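PDB 5U1T: separin from Saccharomyces cerevisiae, which cleaves the Scc1 subunit of cohesin at the onset of anaphase, acting as a caspase-like cysteine protease that securin holds inactive for most of the cell cycle. Local coordinates for residues T1136-P1141 with S1363-L1368. Numbering follows the deposited sequence.
Sequences TIDFCP and SSSCHL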
loop_
_atom_site.group_PDB
_atom_site.type_symbol
_atom_site.label_atom_id
_atom_site.label_comp_id
_atom_site.label_asym_id
_atom_site.label_seq_id
_atom_site.Cartn_x
_atom_site.Cartn_y
_atom_site.Cartn_z
ATOM N N THR A 1136 -24.202 21.534 37.092
ATOM C CA THR A 1136 -23.128 21.362 36.118
ATOM C C THR A 1136 -22.272 22.631 36.091
ATOM O O THR A 1136 -22.760 23.741 36.361
ATOM C CB THR A 1136 -23.668 21.015 34.705
ATOM O OG1 THR A 1136 -24.475 22.086 34.219
ATOM C CG2 THR A 1136 -24.551 19.784 34.763
ATOM N N ILE A 1137 -20.984 22.434 35.842
ATOM C CA ILE A 1137 -20.005 23.505 35.690
ATOM C C ILE A 1137 -19.245 23.235 34.389
ATOM O O ILE A 1137 -18.549 22.209 34.224
ATOM C CB ILE A 1137 -19.016 23.592 36.876
ATOM C CG1 ILE A 1137 -19.764 23.646 38.203
ATOM C CG2 ILE A 1137 -18.071 24.779 36.721
ATOM C CD1 ILE A 1137 -18.862 23.842 39.395
ATOM N N ASP A 1138 -19.401 24.144 33.445
ATOM C CA ASP A 1138 -18.918 23.890 32.106
ATOM C C ASP A 1138 -18.330 25.167 31.556
ATOM O O ASP A 1138 -18.491 26.245 32.137
ATOM C CB ASP A 1138 -20.044 23.367 31.212
ATOM C CG ASP A 1138 -19.595 22.235 30.319
ATOM O OD1 ASP A 1138 -18.503 22.360 29.685
ATOM O OD2 ASP A 1138 -20.326 21.203 30.270
ATOM N N PHE A 1139 -17.618 25.039 30.448
ATOM C CA PHE A 1139 -17.013 26.204 29.850
ATOM C C PHE A 1139 -17.450 26.298 28.409
ATOM O O PHE A 1139 -17.524 25.281 27.716
ATOM C CB PHE A 1139 -15.509 26.130 29.975
ATOM C CG PHE A 1139 -14.794 27.184 29.207
ATOM C CD1 PHE A 1139 -14.988 28.522 29.500
ATOM C CD2 PHE A 1139 -13.907 26.838 28.199
ATOM C CE1 PHE A 1139 -14.314 29.495 28.803
ATOM C CE2 PHE A 1139 -13.230 27.810 27.500
ATOM C CZ PHE A 1139 -13.431 29.136 27.802
ATOM N N CYS A 1140 -17.779 27.508 27.968
ATOM C CA CYS A 1140 -18.243 27.707 26.601
ATOM C C CYS A 1140 -17.077 28.086 25.708
ATOM O O CYS A 1140 -16.512 29.180 25.827
ATOM C CB CYS A 1140 -19.332 28.773 26.530
ATOM S SG CYS A 1140 -20.069 28.968 24.885
ATOM N N PRO A 1141 -16.702 27.156 24.820
ATOM C CA PRO A 1141 -15.570 27.324 23.899
ATOM C C PRO A 1141 -15.795 28.534 22.970
ATOM O O PRO A 1141 -14.929 29.414 22.822
ATOM C CB PRO A 1141 -15.557 25.999 23.114
ATOM C CG PRO A 1141 -16.981 25.466 23.213
ATOM C CD PRO A 1141 -17.471 25.918 24.568
ATOM N N SER A 1363 -17.324 19.113 34.072
ATOM C CA SER A 1363 -16.815 18.799 32.739
ATOM C C SER A 1363 -15.306 18.622 32.807
ATOM O O SER A 1363 -14.657 19.193 33.683
ATOM C CB SER A 1363 -17.178 19.898 31.741
ATOM O OG SER A 1363 -16.341 21.036 31.906
ATOM N N SER A 1364 -14.749 17.834 31.893
ATOM C CA SER A 1364 -13.311 17.597 31.880
ATOM C C SER A 1364 -12.517 18.915 31.818
ATOM O O SER A 1364 -11.454 19.035 32.432
ATOM C CB SER A 1364 -12.923 16.660 30.707
ATOM O OG SER A 1364 -13.100 17.248 29.419
ATOM N N SER A 1365 -13.037 19.913 31.109
ATOM C CA SER A 1365 -12.323 21.176 31.018
ATOM C C SER A 1365 -12.270 21.890 32.368
ATOM O O SER A 1365 -11.359 22.688 32.607
ATOM C CB SER A 1365 -12.951 22.091 29.974
ATOM O OG SER A 1365 -14.190 22.595 30.417
ATOM N N CYS A 1366 -13.223 21.595 33.253
ATOM C CA CYS A 1366 -13.280 22.274 34.542
ATOM C C CYS A 1366 -12.759 21.438 35.710
ATOM O O CYS A 1366 -12.694 21.915 36.835
ATOM C CB CYS A 1366 -14.718 22.707 34.844
ATOM S SG CYS A 1366 -15.406 23.942 33.719
ATOM N N HIS A 1367 -12.389 20.194 35.442
ATOM C CA HIS A 1367 -11.946 19.289 36.487
ATOM C C HIS A 1367 -10.789 19.794 37.356
ATOM O O HIS A 1367 -10.797 19.605 38.575
ATOM C CB HIS A 1367 -11.539 17.972 35.873
ATOM C CG HIS A 1367 -10.644 17.164 36.749
ATOM N ND1 HIS A 1367 -11.124 16.224 37.634
ATOM C CD2 HIS A 1367 -9.297 17.161 36.889
ATOM C CE1 HIS A 1367 -10.111 15.666 38.271
ATOM N NE2 HIS A 1367 -8.992 16.218 37.840
ATOM N N LEU A 1368 -9.790 20.417 36.739
ATOM C CA LEU A 1368 -8.593 20.828 37.473
ATOM C C LEU A 1368 -8.868 21.820 38.584
ATOM O O LEU A 1368 -8.146 21.833 39.573
ATOM C CB LEU A 1368 -7.540 21.427 36.533
ATOM C CG LEU A 1368 -7.805 22.742 35.781
ATOM C CD1 LEU A 1368 -6.487 23.399 35.324
ATOM C CD2 LEU A 1368 -8.740 22.522 34.589
#
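S1363 N gives I1137 O a weak hydrogen bond, 3.3 Å long and nearly straight at 169°. The S1363 hydroxyl also faces strand 1132-1139. Its OG sits between the backbone N and the carbonyl carbon (chi1 77°), where its one proton has I1137 O and D1138 OD1 as alternative, weak acceptors. D1138 OD1 lies 3.5 Å from S1363 CB, alongside the serine. D1138 OD1 also takes the backbone N-H of F1139 through its anti lone pair, at 2.9 Å from F1139 N, which steadies the carboxylate. With an alanine here, the F1139 N-H is likely to lose this carboxylate acceptor, and the S1363 hydroxyl one possible acceptor. D1138 OD2 has a long, weak ion pair with R1077. Strand 1132-1139 runs parallel to strand 1353-1362 in a mixed sheet, and I1137 pairs through its backbone with V1361. The contact thus continues this pairing just past the end of strand 1353-1362, where the chain turns away. S1365 OG shares a hydrogen bond with S1363 OG (3.0 Å) and touches F1139 CB at 3.8 Å. C1366 SG is anti to its own carbonyl carbon (chi1 -65°), which brings the sulfur against the strand backbone, 3.8 Å from D1138 C. I1137 CG2 packs on C1366 SG at 4.1 Å. F1180 of helix 1180-1198 touches C1366 and stacks with the F1139 ring.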